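Local coordinates for protein RE68036p (Drosophila melanogaster, PDB 1SQH) that probably acts as an N-acyltransferase of the GNAT superfamily, possibly acylating glycine, though its function is not established, at residues Arg134-Ala139 with Ile147-Cys152; Thr269-Ala274 with Lys290-Glu295. All blocks are in the same frame, centred on the assembly; numbering follows the deposited sequence.

Interaction 1 (Arg134-Ala139 with Ile147-Cys152); sequences RVKELA and IQPRQC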
loop_
_atom_site.group_PDB
_atom_site.type_symbol
_atom_site.label_atom_id
_atom_site.label_comp_id
_atom_site.label_asym_id
_atom_site.label_seq_id
_atom_site.Cartn_x
_atom_site.Cartn_y
_atom_site.Cartn_z
ATOM N N ARG A 134 -13.323 -12.171 -12.806
ATOM C CA ARG A 134 -14.619 -11.528 -12.868
ATOM C C ARG A 134 -14.520 -10.009 -12.924
ATOM O O ARG A 134 -15.233 -9.375 -13.696
ATOM C CB ARG A 134 -15.481 -11.953 -11.682
ATOM C CG ARG A 134 -16.900 -11.433 -11.757
ATOM C CD ARG A 134 -17.815 -12.093 -10.739
ATOM N NE ARG A 134 -19.173 -11.575 -10.860
ATOM C CZ ARG A 134 -20.208 -11.987 -10.135
ATOM N NH1 ARG A 134 -20.052 -12.938 -9.220
ATOM N NH2 ARG A 134 -21.403 -11.442 -10.323
ATOM N N VAL A 135 -13.632 -9.413 -12.135
ATOM C CA VAL A 135 -13.525 -7.958 -12.154
ATOM C C VAL A 135 -13.010 -7.444 -13.498
ATOM O O VAL A 135 -13.334 -6.328 -13.909
ATOM C CB VAL A 135 -12.599 -7.431 -11.045
ATOM C CG1 VAL A 135 -11.141 -7.611 -11.447
ATOM C CG2 VAL A 135 -12.908 -5.972 -10.772
ATOM N N LYS A 136 -12.207 -8.248 -14.185
ATOM C CA LYS A 136 -11.689 -7.819 -15.477
ATOM C C LYS A 136 -12.810 -7.866 -16.515
ATOM O O LYS A 136 -12.874 -7.014 -17.406
ATOM C CB LYS A 136 -10.510 -8.696 -15.906
ATOM C CG LYS A 136 -9.285 -8.577 -14.986
ATOM C CD LYS A 136 -8.205 -9.596 -15.335
ATOM C CE LYS A 136 -7.089 -9.622 -14.283
ATOM N NZ LYS A 136 -6.016 -10.615 -14.605
ATOM N N GLU A 137 -13.694 -8.854 -16.388
ATOM C CA GLU A 137 -14.831 -9.000 -17.300
ATOM C C GLU A 137 -15.728 -7.776 -17.131
ATOM O O GLU A 137 -16.186 -7.172 -18.106
ATOM C CB GLU A 137 -15.616 -10.270 -16.967
ATOM C CG GLU A 137 -14.840 -11.569 -17.170
ATOM C CD GLU A 137 -15.589 -12.786 -16.633
ATOM O OE1 GLU A 137 -16.752 -13.005 -17.051
ATOM O OE2 GLU A 137 -15.019 -13.520 -15.788
ATOM N N LEU A 138 -15.957 -7.407 -15.878
ATOM C CA LEU A 138 -16.766 -6.246 -15.550
ATOM C C LEU A 138 -16.159 -5.001 -16.186
ATOM O O LEU A 138 -16.857 -4.221 -16.828
ATOM C CB LEU A 138 -16.837 -6.080 -14.027
ATOM C CG LEU A 138 -17.553 -4.857 -13.456
ATOM C CD1 LEU A 138 -18.926 -4.697 -14.108
ATOM C CD2 LEU A 138 -17.688 -5.024 -11.952
ATOM N N ALA A 139 -14.854 -4.819 -16.011
ATOM C CA ALA A 139 -14.168 -3.660 -16.581
ATOM C C ALA A 139 -14.461 -3.547 -18.071
ATOM O O ALA A 139 -14.708 -2.455 -18.587
ATOM C CB ALA A 139 -12.667 -3.776 -16.362
ATOM N N ILE A 147 -6.196 -3.579 -20.504
ATOM C CA ILE A 147 -5.886 -3.716 -19.089
ATOM C C ILE A 147 -4.427 -4.128 -18.883
ATOM O O ILE A 147 -3.863 -4.869 -19.690
ATOM C CB ILE A 147 -6.806 -4.773 -18.443
ATOM C CG1 ILE A 147 -8.273 -4.357 -18.615
ATOM C CG2 ILE A 147 -6.454 -4.939 -16.976
ATOM C CD1 ILE A 147 -9.272 -5.416 -18.204
ATOM N N GLN A 148 -3.823 -3.636 -17.802
ATOM C CA GLN A 148 -2.430 -3.949 -17.471
ATOM C C GLN A 148 -2.368 -4.549 -16.065
ATOM O O GLN A 148 -2.206 -3.834 -15.079
ATOM C CB GLN A 148 -1.573 -2.677 -17.522
ATOM C CG GLN A 148 -1.471 -2.046 -18.899
ATOM C CD GLN A 148 -1.010 -0.593 -18.858
ATOM O OE1 GLN A 148 -0.771 0.018 -19.900
ATOM N NE2 GLN A 148 -0.897 -0.034 -17.657
ATOM N N PRO A 149 -2.512 -5.872 -15.958
ATOM C CA PRO A 149 -2.463 -6.504 -14.640
ATOM C C PRO A 149 -1.058 -6.986 -14.296
ATOM O O PRO A 149 -0.255 -7.255 -15.193
ATOM C CB PRO A 149 -3.444 -7.664 -14.796
ATOM C CG PRO A 149 -3.155 -8.116 -16.195
ATOM C CD PRO A 149 -3.008 -6.817 -16.979
ATOM N N ARG A 150 -0.754 -7.082 -13.005
ATOM C CA ARG A 150 0.549 -7.582 -12.579
ATOM C C ARG A 150 0.422 -8.284 -11.242
ATOM O O ARG A 150 -0.293 -7.826 -10.353
ATOM C CB ARG A 150 1.585 -6.453 -12.485
ATOM C CG ARG A 150 1.252 -5.345 -11.507
ATOM C CD ARG A 150 2.240 -4.198 -11.655
ATOM N NE ARG A 150 1.676 -2.929 -11.198
ATOM C CZ ARG A 150 1.779 -2.464 -9.959
ATOM N NH1 ARG A 150 2.435 -3.163 -9.038
ATOM N NH2 ARG A 150 1.232 -1.296 -9.649
ATOM N N GLN A 151 1.112 -9.408 -11.112
ATOM C CA GLN A 151 1.076 -10.189 -9.883
ATOM C C GLN A 151 2.074 -9.680 -8.846
ATOM O O GLN A 151 3.237 -9.411 -9.149
ATOM C CB GLN A 151 1.360 -11.653 -10.195
ATOM C CG GLN A 151 0.390 -12.256 -11.194
ATOM C CD GLN A 151 -0.247 -13.548 -10.697
ATOM O OE1 GLN A 151 0.448 -14.483 -10.267
ATOM N NE2 GLN A 151 -1.572 -13.608 -10.757
ATOM N N CYS A 152 1.599 -9.552 -7.613
ATOM C CA CYS A 152 2.441 -9.080 -6.529
ATOM C C CYS A 152 2.435 -10.072 -5.369
ATOM O O CYS A 152 1.405 -10.676 -5.061
ATOM C CB CYS A 152 1.950 -7.712 -6.056
ATOM S SG CYS A 152 1.913 -6.477 -7.380
#

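Interaction 2 (Thr269-Ala274 with Lys290-Glu295); sequences TAWIVA and KDLVNE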
loop_
_atom_site.group_PDB
_atom_site.type_symbol
_atom_site.label_atom_id
_atom_site.label_comp_id
_atom_site.label_asym_id
_atom_site.label_seq_id
_atom_site.Cartn_x
_atom_site.Cartn_y
_atom_site.Cartn_z
ATOM N N THR A 269 5.347 -6.012 6.474
ATOM C CA THR A 269 5.033 -6.674 5.209
ATOM C C THR A 269 5.613 -5.859 4.081
ATOM O O THR A 269 6.143 -4.770 4.302
ATOM C CB THR A 269 3.512 -6.784 4.953
ATOM O OG1 THR A 269 2.962 -5.469 4.815
ATOM C CG2 THR A 269 2.807 -7.511 6.097
ATOM N N ALA A 270 5.516 -6.390 2.868
ATOM C CA ALA A 270 6.001 -5.688 1.687
ATOM C C ALA A 270 5.335 -6.272 0.459
ATOM O O ALA A 270 5.140 -7.490 0.359
ATOM C CB ALA A 270 7.513 -5.818 1.567
ATOM N N TRP A 271 4.965 -5.390 -0.462
ATOM C CA TRP A 271 4.348 -5.789 -1.713
ATOM C C TRP A 271 5.407 -5.678 -2.805
ATOM O O TRP A 271 5.928 -4.597 -3.054
ATOM C CB TRP A 271 3.184 -4.861 -2.046
ATOM C CG TRP A 271 1.897 -5.223 -1.365
ATOM C CD1 TRP A 271 1.195 -4.460 -0.475
ATOM C CD2 TRP A 271 1.124 -6.408 -1.579
ATOM N NE1 TRP A 271 0.021 -5.093 -0.127
ATOM C CE2 TRP A 271 -0.045 -6.292 -0.792
ATOM C CE3 TRP A 271 1.304 -7.555 -2.366
ATOM C CZ2 TRP A 271 -1.034 -7.288 -0.770
ATOM C CZ3 TRP A 271 0.324 -8.541 -2.344
ATOM C CH2 TRP A 271 -0.833 -8.398 -1.550
ATOM N N ILE A 272 5.737 -6.789 -3.452
ATOM C CA ILE A 272 6.736 -6.754 -4.516
ATOM C C ILE A 272 6.227 -7.466 -5.758
ATOM O O ILE A 272 5.451 -8.424 -5.664
ATOM C CB ILE A 272 8.078 -7.427 -4.094
ATOM C CG1 ILE A 272 7.873 -8.920 -3.872
ATOM C CG2 ILE A 272 8.634 -6.763 -2.844
ATOM C CD1 ILE A 272 9.179 -9.719 -3.737
ATOM N N VAL A 273 6.667 -6.988 -6.919
ATOM C CA VAL A 273 6.294 -7.584 -8.195
ATOM C C VAL A 273 6.843 -9.002 -8.196
ATOM O O VAL A 273 7.968 -9.229 -7.768
ATOM C CB VAL A 273 6.885 -6.782 -9.364
ATOM C CG1 VAL A 273 6.660 -7.519 -10.668
ATOM C CG2 VAL A 273 6.224 -5.419 -9.421
ATOM N N ALA A 274 6.048 -9.953 -8.677
ATOM C CA ALA A 274 6.443 -11.359 -8.676
ATOM C C ALA A 274 7.772 -11.655 -9.356
ATOM O O ALA A 274 8.427 -12.645 -9.039
ATOM C CB ALA A 274 5.331 -12.218 -9.299
ATOM N N LYS A 290 6.540 -15.509 1.968
ATOM C CA LYS A 290 5.507 -15.223 0.981
ATOM C C LYS A 290 4.201 -15.905 1.383
ATOM O O LYS A 290 4.074 -17.120 1.249
ATOM C CB LYS A 290 5.963 -15.741 -0.387
ATOM C CG LYS A 290 4.872 -15.830 -1.445
ATOM C CD LYS A 290 5.418 -16.528 -2.689
ATOM C CE LYS A 290 4.361 -16.701 -3.771
ATOM N NZ LYS A 290 4.919 -17.450 -4.934
ATOM N N ASP A 291 3.225 -15.167 1.899
ATOM C CA ASP A 291 2.003 -15.873 2.226
ATOM C C ASP A 291 0.756 -15.355 1.536
ATOM O O ASP A 291 -0.359 -15.698 1.929
ATOM C CB ASP A 291 1.797 -15.973 3.742
ATOM C CG ASP A 291 1.754 -14.643 4.411
ATOM O OD1 ASP A 291 1.246 -13.674 3.843
ATOM O OD2 ASP A 291 2.251 -14.499 5.593
ATOM N N LEU A 292 0.942 -14.538 0.497
ATOM C CA LEU A 292 -0.186 -14.023 -0.288
ATOM C C LEU A 292 0.222 -13.606 -1.702
ATOM O O LEU A 292 1.338 -13.146 -1.934
ATOM C CB LEU A 292 -0.847 -12.822 0.399
ATOM C CG LEU A 292 -2.131 -12.345 -0.296
ATOM C CD1 LEU A 292 -3.194 -13.422 -0.134
ATOM C CD2 LEU A 292 -2.633 -10.998 0.275
ATOM N N VAL A 293 -0.697 -13.779 -2.645
ATOM C CA VAL A 293 -0.475 -13.368 -4.026
ATOM C C VAL A 293 -1.726 -12.607 -4.437
ATOM O O VAL A 293 -2.832 -13.136 -4.363
ATOM C CB VAL A 293 -0.288 -14.565 -4.977
ATOM C CG1 VAL A 293 -0.157 -14.066 -6.411
ATOM C CG2 VAL A 293 0.938 -15.369 -4.568
ATOM N N ASN A 294 -1.541 -11.360 -4.848
ATOM C CA ASN A 294 -2.643 -10.502 -5.256
ATOM C C ASN A 294 -2.290 -9.840 -6.566
ATOM O O ASN A 294 -1.134 -9.853 -6.985
ATOM C CB ASN A 294 -2.872 -9.412 -4.208
ATOM C CG ASN A 294 -3.910 -9.796 -3.168
ATOM O OD1 ASN A 294 -4.196 -10.979 -2.957
ATOM N ND2 ASN A 294 -4.470 -8.790 -2.495
ATOM N N GLU A 295 -3.284 -9.256 -7.216
ATOM C CA GLU A 295 -3.016 -8.560 -8.462
ATOM C C GLU A 295 -3.313 -7.075 -8.326
ATOM O O GLU A 295 -4.155 -6.660 -7.531
ATOM C CB GLU A 295 -3.835 -9.152 -9.624
ATOM C CG GLU A 295 -3.126 -10.276 -10.372
ATOM C CD GLU A 295 -3.931 -10.820 -11.546
ATOM O OE1 GLU A 295 -4.445 -10.019 -12.352
ATOM O OE2 GLU A 295 -4.043 -12.054 -11.676
#

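Interaction 1 (Arg134-Ala139 with Ile147-Cys152)
K136 reaches across from helix 129-141 and lays its charged end against the ring of P149. Its CG stands anti to the carbonyl carbon (chi1 -65°), and the chain beyond CG is fully extended. This carries the amine from the helix out to the strand. The two side chains cross at about a right angle, with NZ 3.9 Å from CB of P149 and CE close behind. CE and the charged NZ pack against CB of the ring by van der Waals contact. NZ takes its polar partner from the next strand, in a salt bridge with E295.

I147 works closer to the helix. Its CG1 branch leads toward the helix, and CD1 alone makes the touch. That methyl sits 4.2 Å from CB of A139. It also lies 4.2 Å from CB of K136 and rests near the K136 carbonyl oxygen. One methyl thus rests against two residues almost a turn apart on the helix.

The contact joins helix 129-141 to the strand that follows it, and the segments run nearly antiparallel, at 165°. I147 and K136 both touch I297 of strand 289-299. On another side of the helix, V135 and L138 pack on helix 104-112.

Interaction 2 (Thr269-Ala274 with Lys290-Glu295)
The beta-alpha-beta crossover formed by strand 268-273, helix 277-286 and strand 289-299 sets this contact up. Its two strands run parallel but are not neighbours in the sheet, because strand 147-157 lies between them. W271 reaches past that strand with its six-membered ring. Its CG is anti to the carbonyl carbon (chi1 -83°), and the indole extends toward the far strand. The leading atom is CH2, which comes within 3.5 Å of CB of N294 and 3.7 Å of CD2 of L292. Both partners meet the ring obliquely.

N294 crosses the outer end of the indole at a slant. Its amide plane is turned only 27° from the ring plane, and ND2 is 4.1 Å from CZ2. L292 contributes one methyl, CD2, which meets CH2 and, less closely, CZ2. L292 also belongs to a classic beta bulge, in which it and D291 lie opposite G154 of strand 147-157. An alanine in place of W271 would probably take the indole away from L292 CD2 and N294 CB and open a gap on the face of the sheet, beside these two side chains.

More aromatics surround the indole: F231 and W296 meet it edge-to-face, and F34 of helix 34-51 meets it at about 45°. F34 also touches L292. N126 of strand 123-128 touches both W271 and N294. A270 and I272, which flank W271 in its strand, pack on helix 277-286, while strand 147-157 hydrogen-bonds to both strands of the contact.

Overall arrangement
From the N terminus, the chain first builds five strands of the large sheet. Interaction 1 then closes a short loop, joining helix 129-141 to strand 147-157. The chain leaves to form the four-stranded sheet and returns through helix 248-263. Interaction 2 closes a second loop, from strand 268-273 through helix 277-286 to strand 289-299. The two contacts are in series and neither nest nor cross. They still meet in space, since strand 147-157 runs between the strands of interaction 2. C152 N lies 2.8 Å from N294 O, a probable hydrogen bond, and C152 CB packs 3.6 Å from I272 O. Strand 289-299 thus joins the N-terminal strands of the large sheet, through 123-128, to strands 147-157 and 268-273.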